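Local coordinates for SusD-like carbohydrate binding protein BF1063 (Bacteroides fragilis NCTC 9343, PDB 3I4G) that probably binds carbohydrate at the outer membrane as a member of the SusD family, at residues A[455-465]-A[505-513]. Numbering follows the deposited sequence.
Sequences YWDIMRWGIAH and FRNPTDYTW. With EDO (1,2-ethanediol), chain F.
The Schellman motif that ends helix 454-461, together with the start of helix 464-467, takes in the phenol of Tyr511 from the 3-10 turn 509-511. Tyr511 OH accepts the backbone N-H of His465 (N to OH 3.1 Å) and shares a second, nearly straight hydrogen bond with ND1 of the same residue (ND1 to OH 2.7 Å), so one histidine grips the hydroxyl twice. The imidazole has its CG between backbone N and carbonyl carbon (chi1 75°), which brings ND1 round to the hydroxyl. The Asn507 amide stacks on one face of this ring, ND2 3.4 Å above its plane, the two planes 22° apart.

Deeper in, the selenomethionine Met459, bent at chi2 and chi3, sets SE at the edge of the Phe505 ring (SE to CE2 3.9 Å) and obliquely against Tyr511. Ala464 CB covers one face of Phe505, 4.1 Å from its centroid, while Asp510 CB covers the opposite face. At the far end Trp513 NE1 donates in its ring plane to Tyr455 OH (2.9 Å, 177°), and that hydroxyl also donates to a water that bonds to Asp510 O. A Schellman-capped helix end thus packs on the loop between strand 497-502 and helix 517-522, within the SusD family region.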
ATOM      1  N   TYR A 455      -1.470  -5.408   4.398  1.00  8.59           N
ATOM      2  CA  TYR A 455      -0.508  -6.209   5.138  1.00  8.79           C
ATOM      3  C   TYR A 455      -0.001  -5.422   6.334  1.00  8.35           C
ATOM      4  O   TYR A 455       0.046  -5.984   7.466  1.00  8.41           O
ATOM      5  CB  TYR A 455       0.614  -6.651   4.203  1.00  8.90           C
ATOM      6  CG  TYR A 455       1.697  -7.482   4.830  1.00  7.91           C
ATOM      7  CD1 TYR A 455       1.464  -8.765   5.300  1.00  7.16           C
ATOM      8  CD2 TYR A 455       2.962  -6.988   4.940  1.00  8.48           C
ATOM      9  CE1 TYR A 455       2.479  -9.500   5.880  1.00  7.68           C
ATOM     10  CE2 TYR A 455       3.983  -7.718   5.472  1.00 10.30           C
ATOM     11  CZ  TYR A 455       3.745  -8.987   5.935  1.00  8.56           C
ATOM     12  OH  TYR A 455       4.770  -9.732   6.472  1.00  9.05           O
ATOM     13  N   TRP A 456       0.390  -4.169   6.135  1.00  8.23           N
ATOM     14  CA  TRP A 456       0.840  -3.347   7.257  1.00  8.06           C
ATOM     15  C   TRP A 456      -0.224  -3.329   8.354  1.00  8.67           C
ATOM     16  O   TRP A 456       0.079  -3.438   9.542  1.00  8.24           O
ATOM     17  CB  TRP A 456       1.159  -1.942   6.736  1.00  8.56           C
ATOM     18  CG  TRP A 456       1.777  -1.071   7.745  1.00  7.73           C
ATOM     19  CD1 TRP A 456       3.078  -1.125   8.159  1.00  9.06           C
ATOM     20  CD2 TRP A 456       1.141  -0.037   8.506  1.00  7.97           C
ATOM     21  NE1 TRP A 456       3.296  -0.197   9.160  1.00  9.30           N
ATOM     22  CE2 TRP A 456       2.119   0.487   9.399  1.00  8.57           C
ATOM     23  CE3 TRP A 456      -0.146   0.510   8.519  1.00  8.59           C
ATOM     24  CZ2 TRP A 456       1.835   1.520  10.297  1.00 10.13           C
ATOM     25  CZ3 TRP A 456      -0.404   1.550   9.395  1.00  9.37           C
ATOM     26  CH2 TRP A 456       0.580   2.038  10.267  1.00  9.24           C
ATOM     27  N   ASP A 457      -1.491  -3.189   7.989  1.00  8.00           N
ATOM     28  CA  ASP A 457      -2.554  -3.148   8.988  1.00  8.24           C
ATOM     29  C   ASP A 457      -2.749  -4.473   9.725  1.00  7.27           C
ATOM     30  O   ASP A 457      -2.826  -4.498  10.956  1.00  9.26           O
ATOM     31  CB  ASP A 457      -3.889  -2.776   8.346  1.00  9.20           C
ATOM     32  CG  ASP A 457      -4.017  -1.316   7.962  1.00 10.11           C
ATOM     33  OD1 ASP A 457      -3.308  -0.446   8.513  1.00  9.60           O
ATOM     34  OD2 ASP A 457      -4.921  -1.055   7.122  1.00 11.17           O
ATOM     35  N   ILE A 458      -2.835  -5.595   9.001  1.00  7.38           N
ATOM     36  CA  ILE A 458      -3.110  -6.864   9.669  1.00  8.23           C
ATOM     37  C   ILE A 458      -1.909  -7.275  10.555  1.00  7.61           C
ATOM     38  O   ILE A 458      -2.087  -7.895  11.609  1.00  8.47           O
ATOM     39  CB  ILE A 458      -3.551  -7.984   8.730  1.00  7.14           C
ATOM     40  CG1 ILE A 458      -2.462  -8.316   7.720  1.00  8.53           C
ATOM     41  CG2 ILE A 458      -4.844  -7.579   8.020  1.00 10.11           C
ATOM     42  CD1 ILE A 458      -2.869  -9.459   6.728  1.00  9.56           C
HETATM   43  N   MSE A 459      -0.721  -6.849  10.186  1.00  9.01           N
HETATM   44  CA  MSE A 459       0.456  -7.042  11.036  1.00  8.28           C
HETATM   45  C   MSE A 459       0.389  -6.222  12.317  1.00  8.41           C
HETATM   46  O   MSE A 459       0.498  -6.786  13.410  1.00  8.67           O
HETATM   47  CB  MSE A 459       1.700  -6.703  10.219  1.00  8.80           C
HETATM   48  CG  MSE A 459       2.032  -7.722   9.089  1.00  8.55           C
HETATM   49 SE   MSE A 459       2.871  -9.340   9.645  0.75  7.12          SE
HETATM   50  CE  MSE A 459       4.703  -8.634   9.634  1.00  9.70           C
ATOM     51  N   ARG A 460       0.162  -4.911  12.212  1.00  8.19           N
ATOM     52  CA  ARG A 460       0.141  -4.043  13.419  1.00  7.87           C
ATOM     53  C   ARG A 460      -1.033  -4.400  14.318  1.00  8.88           C
ATOM     54  O   ARG A 460      -0.932  -4.306  15.563  1.00  9.89           O
ATOM     55  CB  ARG A 460       0.112  -2.541  13.088  1.00  8.58           C
ATOM     56  CG  ARG A 460      -1.184  -2.025  12.521  1.00 10.21           C
ATOM     57  CD  ARG A 460      -1.034  -0.652  11.957  1.00  9.17           C
ATOM     58  NE  ARG A 460      -2.259  -0.197  11.312  1.00  8.28           N
ATOM     59  CZ  ARG A 460      -3.274   0.415  11.923  1.00  8.90           C
ATOM     60  NH1 ARG A 460      -3.282   0.640  13.225  1.00  9.55           N
ATOM     61  NH2 ARG A 460      -4.323   0.790  11.189  1.00  9.90           N
ATOM     62  N   TRP A 461      -2.171  -4.800  13.752  1.00  8.43           N
ATOM     63  CA  TRP A 461      -3.325  -5.186  14.544  1.00  9.12           C
ATOM     64  C   TRP A 461      -3.167  -6.540  15.220  1.00  9.39           C
ATOM     65  O   TRP A 461      -3.934  -6.905  16.089  1.00  9.26           O
ATOM     66  CB  TRP A 461      -4.595  -5.236  13.680  1.00  9.91           C
ATOM     67  CG  TRP A 461      -5.083  -3.912  13.190  1.00  8.96           C
ATOM     68  CD1 TRP A 461      -4.973  -2.704  13.822  1.00  9.04           C
ATOM     69  CD2 TRP A 461      -5.859  -3.680  12.003  1.00  7.90           C
ATOM     70  NE1 TRP A 461      -5.602  -1.741  13.072  1.00  9.52           N
ATOM     71  CE2 TRP A 461      -6.161  -2.312  11.967  1.00  9.18           C
ATOM     72  CE3 TRP A 461      -6.333  -4.502  10.978  1.00  9.98           C
ATOM     73  CZ2 TRP A 461      -6.879  -1.735  10.927  1.00  8.95           C
ATOM     74  CZ3 TRP A 461      -7.048  -3.928   9.933  1.00  9.92           C
ATOM     75  CH2 TRP A 461      -7.317  -2.561   9.928  1.00 10.97           C
ATOM     76  N   GLY A 462      -2.206  -7.341  14.801  1.00  9.21           N
ATOM     77  CA  GLY A 462      -2.063  -8.664  15.393  1.00 10.35           C
ATOM     78  C   GLY A 462      -3.170  -9.633  14.969  1.00  9.02           C
ATOM     79  O   GLY A 462      -3.530 -10.552  15.700  1.00 10.71           O
ATOM     80  N   ILE A 463      -3.717  -9.408  13.774  1.00  8.77           N
ATOM     81  CA  ILE A 463      -4.719 -10.324  13.210  1.00  8.63           C
ATOM     82  C   ILE A 463      -4.222 -11.063  11.970  1.00  9.04           C
ATOM     83  O   ILE A 463      -4.937 -11.886  11.404  1.00  9.58           O
ATOM     84  CB  ILE A 463      -6.072  -9.636  12.908  1.00  8.76           C
ATOM     85  CG1 ILE A 463      -6.000  -8.711  11.707  1.00 10.03           C
ATOM     86  CG2 ILE A 463      -6.596  -8.885  14.172  1.00  9.74           C
ATOM     87  CD1 ILE A 463      -7.388  -8.151  11.301  1.00 10.65           C
ATOM     88  N   ALA A 464      -2.995 -10.790  11.521  1.00  8.32           N
ATOM     89  CA  ALA A 464      -2.442 -11.496  10.382  1.00  8.38           C
ATOM     90  C   ALA A 464      -2.458 -12.985  10.568  1.00  9.17           C
ATOM     91  O   ALA A 464      -2.735 -13.719   9.623  1.00  8.88           O
ATOM     92  CB  ALA A 464      -0.991 -11.023  10.122  1.00  9.79           C
ATOM     93  N   HIS A 465      -2.163 -13.468  11.769  1.00  7.83           N
ATOM     94  CA  HIS A 465      -2.144 -14.917  11.988  1.00  9.28           C
ATOM     95  C   HIS A 465      -3.535 -15.536  11.935  1.00  9.42           C
ATOM     96  O   HIS A 465      -3.650 -16.763  11.807  1.00 11.72           O
ATOM     97  CB  HIS A 465      -1.453 -15.275  13.306  1.00  8.79           C
ATOM     98  CG  HIS A 465      -2.273 -14.984  14.514  1.00  8.10           C
ATOM     99  ND1 HIS A 465      -2.355 -13.720  15.083  1.00  9.25           N
ATOM    100  CD2 HIS A 465      -3.096 -15.781  15.244  1.00  8.81           C
ATOM    101  CE1 HIS A 465      -3.173 -13.770  16.122  1.00  9.54           C
ATOM    102  NE2 HIS A 465      -3.610 -15.011  16.264  1.00  9.88           N
ATOM    103  N   PHE A 505       0.453 -18.863   8.078  1.00  8.08           N
ATOM    104  CA  PHE A 505       1.235 -17.864   8.807  1.00  8.42           C
ATOM    105  C   PHE A 505       1.503 -18.328  10.232  1.00  9.01           C
ATOM    106  O   PHE A 505       0.586 -18.808  10.926  1.00  8.48           O
ATOM    107  CB  PHE A 505       0.426 -16.561   8.811  1.00  8.83           C
ATOM    108  CG  PHE A 505       1.062 -15.369   9.491  1.00  8.57           C
ATOM    109  CD1 PHE A 505       1.096 -15.254  10.863  1.00  8.56           C
ATOM    110  CD2 PHE A 505       1.491 -14.279   8.739  1.00  8.52           C
ATOM    111  CE1 PHE A 505       1.601 -14.119  11.456  1.00  8.44           C
ATOM    112  CE2 PHE A 505       1.990 -13.139   9.346  1.00  9.24           C
ATOM    113  CZ  PHE A 505       2.038 -13.064  10.687  1.00  9.53           C
ATOM    114  N   ARG A 506       2.736 -18.196  10.693  1.00  8.39           N
ATOM    115  CA  ARG A 506       3.106 -18.686  12.001  1.00  8.72           C
ATOM    116  C   ARG A 506       3.032 -17.616  13.084  1.00  9.33           C
ATOM    117  O   ARG A 506       3.636 -16.537  12.950  1.00  9.42           O
ATOM    118  CB  ARG A 506       4.547 -19.197  11.945  1.00  7.55           C
ATOM    119  CG  ARG A 506       4.803 -20.334  10.998  1.00  9.92           C
ATOM    120  CD  ARG A 506       6.276 -20.560  10.700  1.00  9.57           C
ATOM    121  NE  ARG A 506       6.824 -19.465   9.925  1.00  9.16           N
ATOM    122  CZ  ARG A 506       8.051 -19.421   9.450  1.00 10.88           C
ATOM    123  NH1 ARG A 506       8.902 -20.428   9.655  1.00 11.90           N
ATOM    124  NH2 ARG A 506       8.421 -18.391   8.740  1.00 10.16           N
ATOM    125  N   ASN A 507       2.301 -17.898  14.164  1.00  9.69           N
ATOM    126  CA  ASN A 507       2.205 -16.995  15.292  1.00  9.04           C
ATOM    127  C   ASN A 507       3.170 -17.477  16.375  1.00  9.71           C
ATOM    128  O   ASN A 507       2.976 -18.559  16.908  1.00 10.23           O
ATOM    129  CB  ASN A 507       0.777 -16.960  15.799  1.00 10.52           C
ATOM    130  CG  ASN A 507       0.557 -15.862  16.821  1.00 10.22           C
ATOM    131  OD1 ASN A 507       1.333 -14.900  16.908  1.00 12.60           O
ATOM    132  ND2 ASN A 507      -0.539 -15.977  17.599  1.00 13.14           N
ATOM    133  N   PRO A 508       4.163 -16.681  16.775  1.00  8.74           N
ATOM    134  CA  PRO A 508       4.467 -15.296  16.436  1.00 10.21           C
ATOM    135  C   PRO A 508       5.477 -15.025  15.334  1.00  9.42           C
ATOM    136  O   PRO A 508       5.644 -13.873  14.964  1.00  9.72           O
ATOM    137  CB  PRO A 508       5.101 -14.792  17.745  1.00 10.73           C
ATOM    138  CG  PRO A 508       5.899 -15.976  18.203  1.00 12.56           C
ATOM    139  CD  PRO A 508       5.052 -17.165  17.869  1.00 10.26           C
ATOM    140  N   THR A 509       6.142 -16.046  14.835  1.00  9.14           N
ATOM    141  CA  THR A 509       7.290 -15.862  13.957  1.00  8.82           C
ATOM    142  C   THR A 509       7.046 -14.936  12.794  1.00  9.94           C
ATOM    143  O   THR A 509       7.902 -14.073  12.520  1.00  9.78           O
ATOM    144  CB  THR A 509       7.740 -17.235  13.427  1.00  8.79           C
ATOM    145  OG1 THR A 509       8.174 -18.011  14.552  1.00 11.24           O
ATOM    146  CG2 THR A 509       8.897 -17.143  12.414  1.00 10.16           C
ATOM    147  N   ASP A 510       5.915 -15.071  12.094  1.00  8.16           N
ATOM    148  CA  ASP A 510       5.737 -14.283  10.871  1.00  7.41           C
ATOM    149  C   ASP A 510       5.309 -12.842  11.109  1.00  9.44           C
ATOM    150  O   ASP A 510       5.166 -12.098  10.143  1.00  9.09           O
ATOM    151  CB  ASP A 510       4.849 -15.046   9.897  1.00  8.05           C
ATOM    152  CG  ASP A 510       5.565 -16.232   9.312  1.00  9.09           C
ATOM    153  OD1 ASP A 510       6.751 -16.091   8.919  1.00  9.34           O
ATOM    154  OD2 ASP A 510       4.974 -17.322   9.268  1.00  8.55           O
ATOM    155  N   TYR A 511       5.141 -12.425  12.365  1.00  8.25           N
ATOM    156  CA  TYR A 511       5.016 -11.003  12.649  1.00  9.11           C
ATOM    157  C   TYR A 511       6.337 -10.244  12.516  1.00  9.66           C
ATOM    158  O   TYR A 511       6.328  -9.012  12.522  1.00  9.61           O
ATOM    159  CB  TYR A 511       4.405 -10.767  14.058  1.00  8.34           C
ATOM    160  CG  TYR A 511       2.916 -11.022  14.054  1.00  7.64           C
ATOM    161  CD1 TYR A 511       2.066 -10.139  13.417  1.00  8.11           C
ATOM    162  CD2 TYR A 511       2.365 -12.085  14.704  1.00  7.41           C
ATOM    163  CE1 TYR A 511       0.717 -10.345  13.408  1.00  8.37           C
ATOM    164  CE2 TYR A 511       0.978 -12.321  14.698  1.00  6.90           C
ATOM    165  CZ  TYR A 511       0.182 -11.416  14.053  1.00  7.90           C
ATOM    166  OH  TYR A 511      -1.184 -11.605  13.979  1.00  7.99           O
ATOM    167  N   THR A 512       7.469 -10.955  12.402  1.00  8.64           N
ATOM    168  CA  THR A 512       8.764 -10.292  12.269  1.00  7.56           C
ATOM    169  C   THR A 512       9.532 -10.946  11.123  1.00  9.44           C
ATOM    170  O   THR A 512       9.651 -12.193  11.066  1.00 11.17           O
ATOM    171  CB  THR A 512       9.578 -10.431  13.547  1.00  9.12           C
ATOM    172  OG1 THR A 512       8.842  -9.922  14.669  1.00 11.27           O
ATOM    173  CG2 THR A 512      10.862  -9.611  13.458  1.00 10.43           C
ATOM    174  N   TRP A 513      10.068 -10.151  10.211  1.00  8.27           N
ATOM    175  CA  TRP A 513      10.916 -10.685   9.152  1.00  9.15           C
ATOM    176  C   TRP A 513      12.314 -10.862   9.755  1.00  8.52           C
ATOM    177  O   TRP A 513      12.768  -9.996  10.485  1.00  9.77           O
ATOM    178  CB  TRP A 513      11.030  -9.731   7.975  1.00  9.42           C
ATOM    179  CG  TRP A 513       9.767  -9.368   7.263  1.00  8.26           C
ATOM    180  CD1 TRP A 513       8.514  -9.879   7.426  1.00  9.17           C
ATOM    181  CD2 TRP A 513       9.684  -8.465   6.162  1.00  7.66           C
ATOM    182  NE1 TRP A 513       7.638  -9.285   6.535  1.00  8.78           N
ATOM    183  CE2 TRP A 513       8.341  -8.421   5.731  1.00  8.12           C
ATOM    184  CE3 TRP A 513      10.636  -7.693   5.487  1.00  8.00           C
ATOM    185  CZ2 TRP A 513       7.935  -7.607   4.690  1.00  8.00           C
ATOM    186  CZ3 TRP A 513      10.236  -6.877   4.508  1.00  8.53           C
ATOM    187  CH2 TRP A 513       8.903  -6.842   4.093  1.00  8.74           C
TER
HETATM  188  C1  EDO F   5      11.663 -13.717  12.878  0.70 17.17           C
HETATM  189  O1  EDO F   5      10.432 -14.015  13.578  0.70 12.62           O
HETATM  190  C2  EDO F   5      12.818 -14.456  13.547  0.70 24.88           C
HETATM  191  O2  EDO F   5      12.696 -15.838  13.202  0.70 24.59           O
HETATM  192  O   HOH W   1       4.765 -12.223   7.439  1.00  8.54           O